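Side-chain contacts in similar to hydroxylamine oxidoreductase (Kuenenia stuttgartiensis, PDB 6H5L), which is a multihaem c-type cytochrome that probably works as an oxidoreductase, within a 60-haem reductase complex of an anammox bacterium: residues Tyr443-Gln448 with Trp464-Leu469; Tyr460-Phe465 with Met492-Arg497. One frame throughout, in Å; residues are numbered along the deposited sequence.

How the contacts relate
Both contacts use helix 455-476, and their centres lie about 10 Å apart, on the same side of the chain's centre. Along the chain the order is 443-448, 460-465, 464-469 and 492-497, the two middle segments overlapping in W464 and F465. Contact 1 joins this helix to the short, weakly bonded helix 443-446, whose F446 lines a haem pocket; contact 2 joins it to the long helix 480-513. The two also touch directly, for M445 SD packs on N461 CB and the Y467 ring reaches E494. Haem pocket and assembly are close neighbours here: M445 packs on M493 of the second subunit, and M492 packs on F446 of the third subunit.

Contact 1. Residues Tyr443-Gln448 with Trp464-Leu469; sequences YGMFLQ and WFWYKL. With HEC (heme c), chain F.
M445 bridges from helix 443-446 to F465 and W466, and its flexible, unbranched chain suits the passage between two rings. CB points toward helix 455-476. CG then lies against the F465 ring, 3.9 Å from F465 CD2. A bend at chi2 (87°) turns the chain, and SD passes F465 CB at 4.1 Å, oblique to that ring. With chi3 extended (179°), the methyl CE is carried over one face of the W466 indole. It sits 3.4 Å from the centroid of the five-membered ring, 12° off the normal, a CH-pi contact with SD farther out above the same face. The broad, flat indole suits its place, offering a face to this methyl while still meeting W485 of the second subunit. Replacing W466 by an alanine is likely to leave the M445 methyl without the ring face it lies on, and W485 without its aromatic partner. M493 of the second subunit packs on both M445 and W466.

F446 lies between F465 and haem c. Its CZ approaches F465 CE2 at 4.4 Å, and its CE2 comes within 3.5 Å of haem C2B. The haem iron carries a water at 2.1 Å, consistent with an exchangeable ligand position. F446 lies on that side of the haem, its CE2 5.1 Å from the water oxygen. The Met-aromatic and CH-pi contact of M445 therefore sits next to a pocket residue on the water side of a haem c.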
loop_
_atom_site.group_PDB
_atom_site.type_symbol
_atom_site.label_atom_id
_atom_site.label_comp_id
_atom_site.label_asym_id
_atom_site.label_seq_id
_atom_site.Cartn_x
_atom_site.Cartn_y
_atom_site.Cartn_z
ATOM N N TYR A 443 34.184 -54.456 -5.236
ATOM C CA TYR A 443 35.382 -53.725 -5.647
ATOM C C TYR A 443 35.418 -53.499 -7.155
ATOM O O TYR A 443 35.875 -52.448 -7.618
ATOM C CB TYR A 443 36.635 -54.470 -5.190
ATOM C CG TYR A 443 36.830 -55.811 -5.859
ATOM C CD1 TYR A 443 36.217 -56.951 -5.360
ATOM C CD2 TYR A 443 37.629 -55.935 -6.988
ATOM C CE1 TYR A 443 36.392 -58.178 -5.969
ATOM C CE2 TYR A 443 37.809 -57.156 -7.602
ATOM C CZ TYR A 443 37.189 -58.276 -7.090
ATOM O OH TYR A 443 37.366 -59.497 -7.699
ATOM N N GLY A 444 34.942 -54.472 -7.935
ATOM C CA GLY A 444 34.933 -54.337 -9.381
ATOM C C GLY A 444 34.065 -53.204 -9.886
ATOM O O GLY A 444 34.267 -52.732 -11.011
ATOM N N MET A 445 33.099 -52.761 -9.079
ATOM C CA MET A 445 32.322 -51.575 -9.414
ATOM C C MET A 445 33.207 -50.339 -9.511
ATOM O O MET A 445 32.902 -49.410 -10.268
ATOM C CB MET A 445 31.241 -51.354 -8.355
ATOM C CG MET A 445 29.907 -50.875 -8.874
ATOM S SD MET A 445 28.858 -52.250 -9.371
ATOM C CE MET A 445 27.397 -51.367 -9.897
ATOM N N PHE A 446 34.309 -50.318 -8.761
ATOM C CA PHE A 446 35.131 -49.130 -8.570
ATOM C C PHE A 446 36.434 -49.172 -9.354
ATOM O O PHE A 446 36.871 -48.140 -9.875
ATOM C CB PHE A 446 35.453 -48.947 -7.079
ATOM C CG PHE A 446 34.237 -48.810 -6.192
ATOM C CD1 PHE A 446 33.421 -49.899 -5.929
ATOM C CD2 PHE A 446 33.933 -47.599 -5.598
ATOM C CE1 PHE A 446 32.311 -49.772 -5.116
ATOM C CE2 PHE A 446 32.827 -47.466 -4.782
ATOM C CZ PHE A 446 32.016 -48.556 -4.539
ATOM N N LEU A 447 37.065 -50.339 -9.451
ATOM C CA LEU A 447 38.398 -50.458 -10.022
ATOM C C LEU A 447 38.486 -51.723 -10.861
ATOM O O LEU A 447 37.920 -52.758 -10.500
ATOM C CB LEU A 447 39.465 -50.482 -8.918
ATOM C CG LEU A 447 40.913 -50.765 -9.320
ATOM C CD1 LEU A 447 41.438 -49.681 -10.245
ATOM C CD2 LEU A 447 41.787 -50.896 -8.083
ATOM N N GLN A 448 39.194 -51.630 -11.984
ATOM C CA GLN A 448 39.442 -52.766 -12.860
ATOM C C GLN A 448 40.928 -53.095 -12.835
ATOM O O GLN A 448 41.757 -52.277 -13.248
ATOM C CB GLN A 448 38.982 -52.480 -14.290
ATOM C CG GLN A 448 39.299 -53.603 -15.265
ATOM C CD GLN A 448 38.622 -54.906 -14.894
ATOM O OE1 GLN A 448 37.556 -54.910 -14.282
ATOM N NE2 GLN A 448 39.241 -56.021 -15.263
ATOM N N TRP A 464 23.012 -56.027 -8.073
ATOM C CA TRP A 464 22.727 -55.841 -6.656
ATOM C C TRP A 464 23.186 -54.496 -6.107
ATOM O O TRP A 464 22.693 -54.080 -5.052
ATOM C CB TRP A 464 23.355 -56.974 -5.830
ATOM C CG TRP A 464 24.854 -56.942 -5.737
ATOM C CD1 TRP A 464 25.741 -57.598 -6.540
ATOM C CD2 TRP A 464 25.639 -56.239 -4.767
ATOM N NE1 TRP A 464 27.029 -57.334 -6.141
ATOM C CE2 TRP A 464 26.992 -56.502 -5.053
ATOM C CE3 TRP A 464 25.328 -55.406 -3.687
ATOM C CZ2 TRP A 464 28.033 -55.960 -4.303
ATOM C CZ3 TRP A 464 26.362 -54.872 -2.942
ATOM C CH2 TRP A 464 27.698 -55.153 -3.251
ATOM N N PHE A 465 24.100 -53.797 -6.785
ATOM C CA PHE A 465 24.584 -52.516 -6.290
ATOM C C PHE A 465 24.061 -51.318 -7.071
ATOM O O PHE A 465 24.188 -50.188 -6.587
ATOM C CB PHE A 465 26.121 -52.487 -6.284
ATOM C CG PHE A 465 26.702 -51.383 -5.444
ATOM C CD1 PHE A 465 26.711 -51.480 -4.062
ATOM C CD2 PHE A 465 27.237 -50.251 -6.035
ATOM C CE1 PHE A 465 27.241 -50.468 -3.284
ATOM C CE2 PHE A 465 27.770 -49.234 -5.262
ATOM C CZ PHE A 465 27.773 -49.344 -3.885
ATOM N N TRP A 466 23.492 -51.519 -8.258
ATOM C CA TRP A 466 22.898 -50.426 -9.016
ATOM C C TRP A 466 21.389 -50.577 -9.152
ATOM O O TRP A 466 20.632 -49.716 -8.697
ATOM C CB TRP A 466 23.530 -50.335 -10.412
ATOM C CG TRP A 466 24.665 -49.378 -10.528
ATOM C CD1 TRP A 466 25.322 -48.754 -9.510
ATOM C CD2 TRP A 466 25.279 -48.929 -11.740
ATOM N NE1 TRP A 466 26.315 -47.947 -10.014
ATOM C CE2 TRP A 466 26.308 -48.038 -11.381
ATOM C CE3 TRP A 466 25.059 -49.196 -13.096
ATOM C CZ2 TRP A 466 27.114 -47.408 -12.329
ATOM C CZ3 TRP A 466 25.862 -48.571 -14.035
ATOM C CH2 TRP A 466 26.877 -47.689 -13.647
ATOM N N TYR A 467 20.930 -51.679 -9.739
ATOM C CA TYR A 467 19.534 -51.765 -10.142
ATOM C C TYR A 467 18.637 -52.209 -8.995
ATOM O O TYR A 467 17.490 -51.759 -8.903
ATOM C CB TYR A 467 19.409 -52.692 -11.346
ATOM C CG TYR A 467 20.264 -52.232 -12.510
ATOM C CD1 TYR A 467 20.258 -50.902 -12.916
ATOM C CD2 TYR A 467 21.096 -53.118 -13.181
ATOM C CE1 TYR A 467 21.040 -50.470 -13.971
ATOM C CE2 TYR A 467 21.884 -52.695 -14.237
ATOM C CZ TYR A 467 21.853 -51.371 -14.628
ATOM O OH TYR A 467 22.635 -50.945 -15.675
ATOM N N LYS A 468 19.134 -53.079 -8.114
ATOM C CA LYS A 468 18.393 -53.374 -6.894
ATOM C C LYS A 468 18.242 -52.126 -6.035
ATOM O O LYS A 468 17.174 -51.885 -5.461
ATOM C CB LYS A 468 19.081 -54.491 -6.107
ATOM C CG LYS A 468 18.540 -54.659 -4.691
ATOM C CD LYS A 468 18.778 -56.060 -4.147
ATOM C CE LYS A 468 20.258 -56.375 -4.008
ATOM N NZ LYS A 468 20.931 -55.518 -2.994
ATOM N N LEU A 469 19.296 -51.310 -5.953
ATOM C CA LEU A 469 19.250 -50.124 -5.104
ATOM C C LEU A 469 18.366 -49.032 -5.698
ATOM O O LEU A 469 17.711 -48.296 -4.951
ATOM C CB LEU A 469 20.664 -49.594 -4.862
ATOM C CG LEU A 469 21.673 -50.586 -4.276
ATOM C CD1 LEU A 469 22.889 -49.856 -3.729
ATOM C CD2 LEU A 469 21.035 -51.441 -3.197
HETATM FE FE HEC F . 30.121 -43.779 -0.993
HETATM C CHA HEC F . 27.860 -45.728 0.613
HETATM C CHB HEC F . 32.628 -45.854 -0.303
HETATM C CHC HEC F . 32.010 -42.381 -3.602
HETATM C CHD HEC F . 27.919 -41.225 -1.295
HETATM N NA HEC F . 30.222 -45.477 -0.002
HETATM C C1A HEC F . 29.172 -46.163 0.576
HETATM C C2A HEC F . 29.712 -47.401 1.115
HETATM C C3A HEC F . 31.025 -47.427 0.862
HETATM C C4A HEC F . 31.377 -46.216 0.152
HETATM C CMA HEC F . 32.001 -48.556 1.258
HETATM C CAA HEC F . 28.935 -48.510 1.862
HETATM C CBA HEC F . 28.292 -47.949 3.124
HETATM C CGA HEC F . 29.251 -48.085 4.275
HETATM O O1A HEC F . 29.502 -47.055 4.947
HETATM O O2A HEC F . 29.771 -49.207 4.514
HETATM N NB HEC F . 32.027 -44.012 -1.779
HETATM C C1B HEC F . 32.840 -45.057 -1.407
HETATM C C2B HEC F . 33.917 -45.171 -2.369
HETATM C C3B HEC F . 33.747 -44.196 -3.298
HETATM C C4B HEC F . 32.549 -43.459 -2.928
HETATM C CMB HEC F . 35.004 -46.263 -2.223
HETATM C CAB HEC F . 34.562 -43.801 -4.564
HETATM C CBB HEC F . 36.033 -44.273 -4.633
HETATM N NC HEC F . 30.020 -42.080 -2.207
HETATM C C1C HEC F . 30.841 -41.733 -3.264
HETATM C C2C HEC F . 30.202 -40.656 -4.004
HETATM C C3C HEC F . 29.125 -40.265 -3.300
HETATM C C4C HEC F . 28.958 -41.198 -2.200
HETATM C CMC HEC F . 30.869 -39.888 -5.170
HETATM C CAC HEC F . 28.150 -39.105 -3.627
HETATM C CBC HEC F . 27.449 -39.324 -4.983
HETATM N ND HEC F . 28.168 -43.522 -0.431
HETATM C C1D HEC F . 27.455 -42.348 -0.641
HETATM C C2D HEC F . 26.138 -42.497 -0.063
HETATM C C3D HEC F . 26.115 -43.913 0.541
HETATM C C4D HEC F . 27.419 -44.469 0.259
HETATM C CMD HEC F . 25.018 -41.434 -0.063
HETATM C CAD HEC F . 24.964 -44.624 1.289
HETATM C CBD HEC F . 23.672 -44.575 0.477
HETATM C CGD HEC F . 22.586 -45.271 1.250
HETATM O O1D HEC F . 22.920 -45.938 2.261
HETATM O O2D HEC F . 21.396 -45.164 0.857
HETATM O O HOH W 1 29.170 -44.699 -2.636
#

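Contact 2. Residues Tyr460-Phe465 with Met492-Arg497; sequences YNRLWF and MMEMTR
A salt-bridge network clasps two neighbouring antiparallel helices, with R462 and L463 of helix 455-476 set against E494 and M495 of helix 480-513. The short segments run at 162° to each other, their axes 9.1 Å apart, and the backbones come nearest at L463 and E494, with their CA atoms 6.1 Å apart.

The polar grip is a single hydrogen bond with opposite charges behind it. R462 NE donates to E494 OE1 over 2.9 Å, with an N-H...O angle of 152°. The oxygen lies at the edge of the guanidinium, close to its plane, and takes the donor on its syn side, somewhat out of the carboxylate plane. The bend of the glutamate at chi2 (-77°) lays OE1 against R462, beside both NE and CB. Arginine suits this place because NE carries an N-H in the guanidinium plane, and a bend at chi3 helps bring it to the buried carboxylate. R497, one turn later on the same helix as E494, makes a long salt bridge to the other carboxylate oxygen, R497 NH1 to E494 OE2 at 3.7 Å.

Only the three residues 477-479 separate the two helices in sequence, so the pair forms a helical hairpin; helix 356-389 packs beside it, with A380 touching both L463 and M495. L463 supplies the apolar half of the contact: its CD1 lies 4.1 Å from E494 CB and equally far from M495 N, so the branched leucine fills the space beside the glutamate's aliphatic root. R462 NH2 lies close to R497 NH2 of the second subunit, and the negative charge of E494 probably eases this like-charged approach. On the flank of helix 455-476 turned from the hairpin partner, W464 NE1 donates to N461 OD1 at 3.0 Å, while N461 ND2 bonds to N458.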
loop_
_atom_site.group_PDB
_atom_site.type_symbol
_atom_site.label_atom_id
_atom_site.label_comp_id
_atom_site.label_asym_id
_atom_site.label_seq_id
_atom_site.Cartn_x
_atom_site.Cartn_y
_atom_site.Cartn_z
ATOM N N TYR A 460 26.664 -59.029 -12.286
ATOM C CA TYR A 460 25.992 -59.235 -11.009
ATOM C C TYR A 460 26.164 -58.030 -10.094
ATOM O O TYR A 460 25.230 -57.644 -9.382
ATOM C CB TYR A 460 26.517 -60.501 -10.333
ATOM C CG TYR A 460 25.995 -60.692 -8.929
ATOM C CD1 TYR A 460 24.631 -60.701 -8.672
ATOM C CD2 TYR A 460 26.864 -60.868 -7.861
ATOM C CE1 TYR A 460 24.147 -60.872 -7.389
ATOM C CE2 TYR A 460 26.389 -61.043 -6.576
ATOM C CZ TYR A 460 25.029 -61.043 -6.346
ATOM O OH TYR A 460 24.550 -61.217 -5.067
ATOM N N ASN A 461 27.354 -57.424 -10.100
ATOM C CA ASN A 461 27.586 -56.232 -9.290
ATOM C C ASN A 461 26.597 -55.127 -9.643
ATOM O O ASN A 461 26.033 -54.476 -8.757
ATOM C CB ASN A 461 29.024 -55.746 -9.467
ATOM C CG ASN A 461 30.017 -56.552 -8.654
ATOM O OD1 ASN A 461 29.650 -57.207 -7.679
ATOM N ND2 ASN A 461 31.284 -56.500 -9.046
ATOM N N ARG A 462 26.373 -54.901 -10.938
ATOM C CA ARG A 462 25.383 -53.909 -11.343
ATOM C C ARG A 462 23.972 -54.332 -10.957
ATOM O O ARG A 462 23.101 -53.475 -10.764
ATOM C CB ARG A 462 25.475 -53.652 -12.846
ATOM C CG ARG A 462 26.665 -52.796 -13.260
ATOM C CD ARG A 462 26.639 -52.480 -14.747
ATOM N NE ARG A 462 26.826 -53.675 -15.561
ATOM C CZ ARG A 462 28.013 -54.165 -15.900
ATOM N NH1 ARG A 462 29.122 -53.560 -15.493
ATOM N NH2 ARG A 462 28.095 -55.258 -16.647
ATOM N N LEU A 463 23.726 -55.638 -10.838
ATOM C CA LEU A 463 22.402 -56.105 -10.440
ATOM C C LEU A 463 22.097 -55.724 -8.996
ATOM O O LEU A 463 21.038 -55.154 -8.706
ATOM C CB LEU A 463 22.298 -57.620 -10.641
ATOM C CG LEU A 463 20.920 -58.288 -10.589
ATOM C CD1 LEU A 463 20.939 -59.594 -11.365
ATOM C CD2 LEU A 463 20.461 -58.544 -9.160
ATOM N N TRP A 464 23.012 -56.027 -8.073
ATOM C CA TRP A 464 22.727 -55.841 -6.656
ATOM C C TRP A 464 23.186 -54.496 -6.107
ATOM O O TRP A 464 22.693 -54.080 -5.052
ATOM C CB TRP A 464 23.355 -56.974 -5.830
ATOM C CG TRP A 464 24.854 -56.942 -5.737
ATOM C CD1 TRP A 464 25.741 -57.598 -6.540
ATOM C CD2 TRP A 464 25.639 -56.239 -4.767
ATOM N NE1 TRP A 464 27.029 -57.334 -6.141
ATOM C CE2 TRP A 464 26.992 -56.502 -5.053
ATOM C CE3 TRP A 464 25.328 -55.406 -3.687
ATOM C CZ2 TRP A 464 28.033 -55.960 -4.303
ATOM C CZ3 TRP A 464 26.362 -54.872 -2.942
ATOM C CH2 TRP A 464 27.698 -55.153 -3.251
ATOM N N PHE A 465 24.100 -53.797 -6.785
ATOM C CA PHE A 465 24.584 -52.516 -6.290
ATOM C C PHE A 465 24.061 -51.318 -7.071
ATOM O O PHE A 465 24.188 -50.188 -6.587
ATOM C CB PHE A 465 26.121 -52.487 -6.284
ATOM C CG PHE A 465 26.702 -51.383 -5.444
ATOM C CD1 PHE A 465 26.711 -51.480 -4.062
ATOM C CD2 PHE A 465 27.237 -50.251 -6.035
ATOM C CE1 PHE A 465 27.241 -50.468 -3.284
ATOM C CE2 PHE A 465 27.770 -49.234 -5.262
ATOM C CZ PHE A 465 27.773 -49.344 -3.885
ATOM N N MET A 492 16.284 -57.709 -14.140
ATOM C CA MET A 492 15.985 -58.851 -14.995
ATOM C C MET A 492 16.902 -58.890 -16.208
ATOM O O MET A 492 17.224 -59.974 -16.707
ATOM C CB MET A 492 14.523 -58.807 -15.437
ATOM C CG MET A 492 13.529 -59.062 -14.320
ATOM S SD MET A 492 13.703 -60.705 -13.600
ATOM C CE MET A 492 12.302 -60.741 -12.486
ATOM N N MET A 493 17.331 -57.723 -16.695
ATOM C CA MET A 493 18.163 -57.684 -17.894
ATOM C C MET A 493 19.581 -58.157 -17.609
ATOM O O MET A 493 20.210 -58.791 -18.464
ATOM C CB MET A 493 18.175 -56.279 -18.489
ATOM C CG MET A 493 17.051 -56.048 -19.459
ATOM S SD MET A 493 16.736 -54.310 -19.753
ATOM C CE MET A 493 15.423 -54.454 -20.944
ATOM N N GLU A 494 20.115 -57.834 -16.430
ATOM C CA GLU A 494 21.415 -58.379 -16.060
ATOM C C GLU A 494 21.338 -59.888 -15.858
ATOM O O GLU A 494 22.286 -60.610 -16.190
ATOM C CB GLU A 494 21.948 -57.683 -14.809
ATOM C CG GLU A 494 22.289 -56.208 -15.018
ATOM C CD GLU A 494 23.610 -55.992 -15.746
ATOM O OE1 GLU A 494 24.175 -54.885 -15.625
ATOM O OE2 GLU A 494 24.091 -56.917 -16.433
ATOM N N MET A 495 20.214 -60.384 -15.338
ATOM C CA MET A 495 20.021 -61.827 -15.243
ATOM C C MET A 495 20.053 -62.474 -16.621
ATOM O O MET A 495 20.546 -63.596 -16.776
ATOM C CB MET A 495 18.703 -62.136 -14.532
ATOM C CG MET A 495 18.431 -63.623 -14.335
ATOM S SD MET A 495 19.524 -64.392 -13.128
ATOM C CE MET A 495 18.786 -63.827 -11.599
ATOM N N THR A 496 19.533 -61.777 -17.635
ATOM C CA THR A 496 19.633 -62.267 -19.008
ATOM C C THR A 496 21.088 -62.367 -19.446
ATOM O O THR A 496 21.511 -63.382 -20.012
ATOM C CB THR A 496 18.856 -61.349 -19.952
ATOM O OG1 THR A 496 17.498 -61.246 -19.512
ATOM C CG2 THR A 496 18.882 -61.898 -21.371
ATOM N N ARG A 497 21.873 -61.318 -19.186
ATOM C CA ARG A 497 23.280 -61.325 -19.576
ATOM C C ARG A 497 24.072 -62.357 -18.783
ATOM O O ARG A 497 24.997 -62.981 -19.315
ATOM C CB ARG A 497 23.886 -59.934 -19.389
ATOM C CG ARG A 497 23.233 -58.829 -20.207
ATOM C CD ARG A 497 23.947 -57.506 -19.967
ATOM N NE ARG A 497 23.443 -56.426 -20.810
ATOM C CZ ARG A 497 22.578 -55.501 -20.407
ATOM N NH1 ARG A 497 22.112 -55.517 -19.166
ATOM N NH2 ARG A 497 22.182 -54.554 -21.246
#